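Side-chain contacts in cyclodipeptide synthase, BtCDPS (Bacillus thermoamylovorans, PDB 6ZTU), which probably transfers aminoacyl groups, as in the cyclodipeptide synthase family, whose members join two amino acids from aminoacyl-tRNAs into a cyclodipeptide: residues T79-A82 with E83-R87; A145-H148 with D149-S153; N128-Y131 with Y132-D136. All blocks are in the same frame, centred on the assembly; numbering follows the deposited sequence.

How the contacts relate
All three contacts are local, each within one helix. Contact 1 lies at the start of helix 79-103 and is the most exposed; only Ala82 among its residues is buried. Contacts 2 and 3 are partly buried and sit on helices that follow each other in the chain, 137-157 and 120-135. Both turn apolar side chains onto helix 167-191, while helix 68-74 touches contacts 1 and 2. Contact 1 sets threonine methyls against charged side chains, with one water between a backbone carbonyl and an arginine. Contact 2 joins a histidine and an aspartate through water. Contact 3 is aromatic, at the end of its helix. The centres of contacts 2 and 3 are 19 Å apart.

Contact 1 (T79-A82 with E83-R87); sequences TTKA and ERKVR
Thr80 brings its methyl CG2 to the edge of the Arg84 guanidinium, near the plane of the group, with CG2 3.5 Å from Arg84 NH2. The CA of Lys81 lies over one face of the same guanidinium. The Arg84 chain bends at chi3 (-108°) and turns back along the first turn of the helix, which lets its flat end lie against these two residues. Beside this pair, Thr79 CG2 meets the Glu83 carboxylate at CD, 3.7 Å away. This is a van der Waals contact, and the Thr79 hydroxyl bonds instead to Glu73. Water 1 donates to Thr80 O at 2.8 Å and accepts from Arg87 NH2 at 2.7 Å. Thr80 O thus takes both the water and the backbone N of Arg84, the latter at 3.3 Å. Lys81 and Lys85 carry like charges, their NZ atoms 5.6 Å apart. Ala82 faces inward onto Leu72 of helix 68-74. Four backbone bonds, from Glu83 N to Thr79 O through Val86 N to Ala82 O, run from residue i+4 back to residue i. This is the regular pattern of an alpha-helix, here the first turns of helix 79-103.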
loop_
_atom_site.group_PDB
_atom_site.type_symbol
_atom_site.label_atom_id
_atom_site.label_comp_id
_atom_site.label_asym_id
_atom_site.label_seq_id
_atom_site.Cartn_x
_atom_site.Cartn_y
_atom_site.Cartn_z
ATOM N N THR A 79 -8.051 -6.978 -21.019
ATOM C CA THR A 79 -8.748 -7.099 -19.735
ATOM C C THR A 79 -8.888 -8.549 -19.283
ATOM O O THR A 79 -8.741 -8.849 -18.093
ATOM C CB THR A 79 -10.126 -6.438 -19.822
ATOM O OG1 THR A 79 -9.973 -5.039 -20.116
ATOM C CG2 THR A 79 -10.896 -6.602 -18.512
ATOM N N THR A 80 -9.163 -9.466 -20.216
ATOM C CA THR A 80 -9.365 -10.867 -19.844
ATOM C C THR A 80 -8.119 -11.459 -19.193
ATOM O O THR A 80 -8.196 -12.081 -18.129
ATOM C CB THR A 80 -9.760 -11.697 -21.072
ATOM O OG1 THR A 80 -10.872 -11.084 -21.740
ATOM C CG2 THR A 80 -10.133 -13.113 -20.652
ATOM N N LYS A 81 -6.962 -11.291 -19.834
ATOM C CA LYS A 81 -5.726 -11.809 -19.259
ATOM C C LYS A 81 -5.362 -11.062 -17.977
ATOM O O LYS A 81 -4.891 -11.673 -17.011
ATOM C CB LYS A 81 -4.600 -11.715 -20.289
ATOM C CG LYS A 81 -3.352 -12.521 -19.948
ATOM C CD LYS A 81 -2.381 -12.530 -21.123
ATOM C CE LYS A 81 -1.027 -11.944 -20.744
ATOM N NZ LYS A 81 -0.294 -11.450 -21.946
ATOM N N ALA A 82 -5.588 -9.744 -17.948
ATOM C CA ALA A 82 -5.237 -8.944 -16.774
ATOM C C ALA A 82 -6.014 -9.403 -15.544
ATOM O O ALA A 82 -5.437 -9.601 -14.468
ATOM C CB ALA A 82 -5.499 -7.463 -17.050
ATOM N N GLU A 83 -7.330 -9.578 -15.691
ATOM C CA GLU A 83 -8.157 -10.019 -14.569
ATOM C C GLU A 83 -7.715 -11.386 -14.061
ATOM O O GLU A 83 -7.719 -11.637 -12.849
ATOM C CB GLU A 83 -9.633 -10.036 -14.988
ATOM C CG GLU A 83 -10.305 -8.656 -14.956
ATOM C CD GLU A 83 -11.697 -8.651 -15.579
ATOM O OE1 GLU A 83 -12.032 -9.608 -16.310
ATOM O OE2 GLU A 83 -12.456 -7.686 -15.335
ATOM N N ARG A 84 -7.318 -12.281 -14.970
ATOM C CA ARG A 84 -6.789 -13.577 -14.550
ATOM C C ARG A 84 -5.516 -13.411 -13.732
ATOM O O ARG A 84 -5.377 -13.992 -12.648
ATOM C CB ARG A 84 -6.514 -14.464 -15.768
ATOM C CG ARG A 84 -7.699 -15.246 -16.287
ATOM C CD ARG A 84 -7.253 -16.164 -17.416
ATOM N NE ARG A 84 -7.723 -15.693 -18.717
ATOM C CZ ARG A 84 -7.055 -15.864 -19.856
ATOM N NH1 ARG A 84 -5.879 -16.483 -19.852
ATOM N NH2 ARG A 84 -7.558 -15.402 -20.994
ATOM N N LYS A 85 -4.563 -12.633 -14.250
ATOM C CA LYS A 85 -3.294 -12.470 -13.551
ATOM C C LYS A 85 -3.496 -11.863 -12.170
ATOM O O LYS A 85 -2.818 -12.262 -11.221
ATOM C CB LYS A 85 -2.336 -11.626 -14.390
ATOM C CG LYS A 85 -1.946 -12.295 -15.701
ATOM C CD LYS A 85 -0.925 -11.486 -16.471
ATOM C CE LYS A 85 0.426 -11.485 -15.766
ATOM N NZ LYS A 85 1.491 -10.885 -16.618
ATOM N N VAL A 86 -4.451 -10.941 -12.030
ATOM C CA VAL A 86 -4.740 -10.359 -10.721
ATOM C C VAL A 86 -5.258 -11.427 -9.764
ATOM O O VAL A 86 -4.735 -11.595 -8.658
ATOM C CB VAL A 86 -5.734 -9.192 -10.852
ATOM C CG1 VAL A 86 -6.185 -8.718 -9.471
ATOM C CG2 VAL A 86 -5.111 -8.050 -11.631
ATOM N N ARG A 87 -6.298 -12.165 -10.173
ATOM C CA ARG A 87 -6.857 -13.200 -9.302
ATOM C C ARG A 87 -5.778 -14.158 -8.812
ATOM O O ARG A 87 -5.747 -14.527 -7.633
ATOM C CB ARG A 87 -7.957 -13.974 -10.035
ATOM C CG ARG A 87 -9.272 -13.218 -10.201
ATOM C CD ARG A 87 -10.334 -14.115 -10.843
ATOM N NE ARG A 87 -10.731 -13.642 -12.170
ATOM C CZ ARG A 87 -10.463 -14.286 -13.303
ATOM N NH1 ARG A 87 -9.795 -15.434 -13.277
ATOM N NH2 ARG A 87 -10.857 -13.779 -14.465
HETATM O O HOH W 1 -10.335 -13.602 -17.066
#

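Contact 2 (A145-H148 with D149-S153); sequences AMSH and DALSS
His148 and Asp149 meet through a water on the outer side of an alpha-helix, part of helix 137-157 in the cyclodipeptide synthase fold. Water 2 lies in the plane of the imidazole, at its edge, 2.5 Å from His148 ND1. It donates to Asp149 OD1 at 2.7 Å. The two side chains therefore share one water and do not bond directly. The His148 ring is carried out by CG anti to the backbone N (chi1 -166°), on the side of the carbonyl carbon. This first torsion carries the ring along the helix toward Ser152; the turn about chi2 then sets ND1 on the side of the water.

Ser152 CB approaches the His148 ring obliquely, 4.2 Å from ND1. The Asp149 carboxylate carbon CG lies 3.2 Å from Ala145 O, an acceptor that already takes the backbone N of Asp149.

Backbone bonds link each residue to the fourth one on, from Asp149 N to Ala145 O through Ser152 N to His148 O. The last is 2.8 Å long and nearly straight, at 163°.

On the inner side, Ser147 and Leu151 rest on Ala173 of helix 167-191. Ser147 OG is hydrogen-bonded to Leu170 O of that helix, so a polar atom of a buried residue has its partner. Met146 touches Glu180, a residue of the hexanediol pocket, and its side chain is about 6 Å from the bound diol.

One serine, Ser153, gives Asp149 O two bonds, from its backbone N at 3.0 Å and from its OG at 3.1 Å, and these donors reach it from opposite faces of its carbonyl plane.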
loop_
_atom_site.group_PDB
_atom_site.type_symbol
_atom_site.label_atom_id
_atom_site.label_comp_id
_atom_site.label_asym_id
_atom_site.label_seq_id
_atom_site.Cartn_x
_atom_site.Cartn_y
_atom_site.Cartn_z
ATOM N N ALA A 145 2.307 11.090 -10.711
ATOM C CA ALA A 145 3.664 10.618 -10.477
ATOM C C ALA A 145 3.670 9.266 -9.769
ATOM O O ALA A 145 4.514 8.410 -10.065
ATOM C CB ALA A 145 4.454 11.646 -9.666
ATOM N N MET A 146 2.768 9.064 -8.801
ATOM C CA MET A 146 2.641 7.737 -8.206
ATOM C C MET A 146 2.256 6.715 -9.264
ATOM O O MET A 146 2.711 5.567 -9.229
ATOM C CB MET A 146 1.592 7.740 -7.090
ATOM C CG MET A 146 2.084 8.280 -5.782
ATOM S SD MET A 146 0.875 7.993 -4.460
ATOM C CE MET A 146 1.059 6.233 -4.209
ATOM N N SER A 147 1.394 7.119 -10.196
ATOM C CA SER A 147 0.995 6.237 -11.291
ATOM C C SER A 147 2.193 5.903 -12.171
ATOM O O SER A 147 2.413 4.744 -12.542
ATOM C CB SER A 147 -0.108 6.913 -12.108
ATOM O OG SER A 147 -0.499 6.088 -13.195
ATOM N N HIS A 148 2.983 6.918 -12.506
ATOM C CA HIS A 148 4.190 6.698 -13.296
ATOM C C HIS A 148 5.132 5.727 -12.599
ATOM O O HIS A 148 5.686 4.823 -13.233
ATOM C CB HIS A 148 4.875 8.041 -13.558
ATOM C CG HIS A 148 5.924 7.985 -14.623
ATOM N ND1 HIS A 148 7.173 7.439 -14.409
ATOM C CD2 HIS A 148 5.906 8.389 -15.915
ATOM C CE1 HIS A 148 7.880 7.514 -15.522
ATOM N NE2 HIS A 148 7.137 8.088 -16.451
ATOM N N ASP A 149 5.332 5.906 -11.287
ATOM C CA ASP A 149 6.180 4.996 -10.522
ATOM C C ASP A 149 5.673 3.566 -10.622
ATOM O O ASP A 149 6.453 2.624 -10.816
ATOM C CB ASP A 149 6.213 5.404 -9.048
ATOM C CG ASP A 149 6.954 6.696 -8.799
ATOM O OD1 ASP A 149 7.628 7.217 -9.716
ATOM O OD2 ASP A 149 6.836 7.194 -7.657
ATOM N N ALA A 150 4.360 3.385 -10.448
ATOM C CA ALA A 150 3.771 2.052 -10.492
ATOM C C ALA A 150 3.968 1.404 -11.857
ATOM O O ALA A 150 4.249 0.205 -11.941
ATOM C CB ALA A 150 2.279 2.125 -10.145
ATOM N N LEU A 151 3.825 2.178 -12.935
ATOM C CA LEU A 151 3.957 1.607 -14.276
ATOM C C LEU A 151 5.415 1.371 -14.632
ATOM O O LEU A 151 5.753 0.337 -15.218
ATOM C CB LEU A 151 3.304 2.518 -15.317
ATOM C CG LEU A 151 1.777 2.616 -15.275
ATOM C CD1 LEU A 151 1.268 3.572 -16.334
ATOM C CD2 LEU A 151 1.121 1.238 -15.435
ATOM N N SER A 152 6.295 2.306 -14.268
ATOM C CA SER A 152 7.707 2.159 -14.606
ATOM C C SER A 152 8.326 0.950 -13.910
ATOM O O SER A 152 9.084 0.194 -14.527
ATOM C CB SER A 152 8.456 3.451 -14.261
ATOM O OG SER A 152 9.045 3.359 -12.981
ATOM N N SER A 153 8.000 0.731 -12.634
ATOM C CA SER A 153 8.617 -0.390 -11.934
ATOM C C SER A 153 8.116 -1.727 -12.466
ATOM O O SER A 153 8.859 -2.713 -12.453
ATOM C CB SER A 153 8.387 -0.281 -10.424
ATOM O OG SER A 153 7.016 -0.356 -10.085
HETATM O O HOH W 2 8.496 6.936 -12.304
#

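Contact 3 (N128-Y131 with Y132-D136); sequences NVIY and YFEKD
The Tyr131 and Tyr132 rings form a T-shaped pair. The edge of Tyr131 points at one face of Tyr132, with CD2 of Tyr131 over the centre of that ring. The centroids are 5.0 Å apart and the planes are turned 84° to each other. At the edge of the Tyr132 ring, near its plane, Asn128 O lies 3.2 Å from Tyr132 CD2. Lys135 covers one face of the Tyr131 ring. Its CG makes a CH-pi contact, 3.9 Å from the Tyr131 centroid and 14° off the ring normal, displaced toward the CE1-CZ rim. The two tyrosines differ in their first torsion. Tyr131 CG is anti to the backbone N (chi1 177°), whereas Tyr132 CG is anti to the carbonyl carbon. These first torsions bring the neighbouring rings together, and the turn of each about chi2 sets them edge to face.

Ile130 and Glu134 run side by side, pointing the same way, with Ile130 CG2 3.5 Å from Glu134 OE2. The inner side is apolar. Val129 and Phe133 pack on helix 167-191, and Phe133 also touches Cys143 and Leu144 of helix 137-157. Tyr132 rests on Phe139 of that helix and on the loop residues Tyr216 and Ile217. An alanine in place of Tyr132 would take away the ring face that Tyr131 CD2 meets, and would probably leave the Tyr131 ring freer to turn and open a gap beside Phe139 and Ile217.

The backbone bonds deteriorate toward the end. Tyr132 N to Asn128 O is nearly straight, but Lys135 N to Tyr131 O is bent. Tyr131 O also takes a weak bond from Glu134 N. Asp136 then leaves helical angles, and its OD1 accepts from Lys138 N. Asp136 is the N-cap of helix 137-157, at its junction with helix 120-135.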
loop_
_atom_site.group_PDB
_atom_site.type_symbol
_atom_site.label_atom_id
_atom_site.label_comp_id
_atom_site.label_asym_id
_atom_site.label_seq_id
_atom_site.Cartn_x
_atom_site.Cartn_y
_atom_site.Cartn_z
ATOM N N ASN A 128 -12.818 12.504 -1.242
ATOM C CA ASN A 128 -11.896 13.636 -1.107
ATOM C C ASN A 128 -10.724 13.509 -2.068
ATOM O O ASN A 128 -10.311 14.491 -2.696
ATOM C CB ASN A 128 -11.353 13.738 0.319
ATOM C CG ASN A 128 -12.374 14.261 1.297
ATOM O OD1 ASN A 128 -13.257 15.029 0.938
ATOM N ND2 ASN A 128 -12.251 13.848 2.554
ATOM N N VAL A 129 -10.149 12.314 -2.164
ATOM C CA VAL A 129 -9.021 12.085 -3.065
ATOM C C VAL A 129 -9.421 12.378 -4.506
ATOM O O VAL A 129 -8.682 13.029 -5.251
ATOM C CB VAL A 129 -8.506 10.641 -2.892
ATOM C CG1 VAL A 129 -7.520 10.293 -3.979
ATOM C CG2 VAL A 129 -7.846 10.475 -1.523
ATOM N N ILE A 130 -10.598 11.908 -4.923
ATOM C CA ILE A 130 -11.025 12.132 -6.301
ATOM C C ILE A 130 -11.319 13.606 -6.540
ATOM O O ILE A 130 -11.024 14.146 -7.610
ATOM C CB ILE A 130 -12.251 11.255 -6.605
ATOM C CG1 ILE A 130 -11.822 9.799 -6.726
ATOM C CG2 ILE A 130 -12.968 11.746 -7.858
ATOM C CD1 ILE A 130 -12.988 8.843 -6.681
ATOM N N TYR A 131 -11.911 14.276 -5.551
ATOM C CA TYR A 131 -12.213 15.697 -5.684
ATOM C C TYR A 131 -10.936 16.509 -5.896
ATOM O O TYR A 131 -10.846 17.321 -6.827
ATOM C CB TYR A 131 -12.965 16.179 -4.446
ATOM C CG TYR A 131 -13.252 17.655 -4.460
ATOM C CD1 TYR A 131 -14.405 18.150 -5.056
ATOM C CD2 TYR A 131 -12.360 18.563 -3.899
ATOM C CE1 TYR A 131 -14.676 19.507 -5.075
ATOM C CE2 TYR A 131 -12.625 19.923 -3.916
ATOM C CZ TYR A 131 -13.781 20.385 -4.508
ATOM O OH TYR A 131 -14.049 21.739 -4.528
ATOM N N TYR A 132 -9.929 16.291 -5.059
ATOM C CA TYR A 132 -8.707 17.075 -5.225
ATOM C C TYR A 132 -7.889 16.618 -6.426
ATOM O O TYR A 132 -7.144 17.427 -7.000
ATOM C CB TYR A 132 -7.904 17.049 -3.919
ATOM C CG TYR A 132 -8.572 17.958 -2.898
ATOM C CD1 TYR A 132 -8.519 19.342 -3.041
ATOM C CD2 TYR A 132 -9.318 17.438 -1.849
ATOM C CE1 TYR A 132 -9.166 20.183 -2.150
ATOM C CE2 TYR A 132 -9.965 18.278 -0.949
ATOM C CZ TYR A 132 -9.879 19.648 -1.111
ATOM O OH TYR A 132 -10.511 20.503 -0.236
ATOM N N PHE A 133 -8.018 15.352 -6.846
ATOM C CA PHE A 133 -7.388 14.944 -8.096
ATOM C C PHE A 133 -7.950 15.743 -9.265
ATOM O O PHE A 133 -7.218 16.102 -10.195
ATOM C CB PHE A 133 -7.595 13.444 -8.340
ATOM C CG PHE A 133 -6.989 12.950 -9.625
ATOM C CD1 PHE A 133 -5.665 12.578 -9.675
ATOM C CD2 PHE A 133 -7.743 12.885 -10.789
ATOM C CE1 PHE A 133 -5.087 12.129 -10.845
ATOM C CE2 PHE A 133 -7.170 12.435 -11.974
ATOM C CZ PHE A 133 -5.843 12.052 -11.996
ATOM N N GLU A 134 -9.254 16.013 -9.240
ATOM C CA GLU A 134 -9.895 16.783 -10.299
ATOM C C GLU A 134 -9.581 18.269 -10.188
ATOM O O GLU A 134 -9.329 18.922 -11.206
ATOM C CB GLU A 134 -11.414 16.583 -10.256
ATOM C CG GLU A 134 -11.884 15.191 -10.588
ATOM C CD GLU A 134 -13.406 15.094 -10.592
ATOM O OE1 GLU A 134 -14.069 16.124 -10.877
ATOM O OE2 GLU A 134 -13.935 13.996 -10.297
ATOM N N LYS A 135 -9.558 18.810 -8.964
ATOM C CA LYS A 135 -9.606 20.253 -8.742
ATOM C C LYS A 135 -8.268 20.883 -8.373
ATOM O O LYS A 135 -8.129 22.103 -8.512
ATOM C CB LYS A 135 -10.616 20.591 -7.633
ATOM C CG LYS A 135 -12.066 20.204 -7.942
ATOM C CD LYS A 135 -12.703 21.152 -8.937
ATOM C CE LYS A 135 -14.162 20.792 -9.176
ATOM N NZ LYS A 135 -14.822 21.773 -10.078
ATOM N N ASP A 136 -7.302 20.116 -7.863
ATOM C CA ASP A 136 -5.997 20.668 -7.474
ATOM C C ASP A 136 -4.937 20.086 -8.401
ATOM O O ASP A 136 -4.501 18.947 -8.206
ATOM C CB ASP A 136 -5.656 20.372 -6.013
ATOM C CG ASP A 136 -4.281 20.930 -5.605
ATOM O OD1 ASP A 136 -3.617 21.553 -6.445
ATOM O OD2 ASP A 136 -3.873 20.762 -4.435
#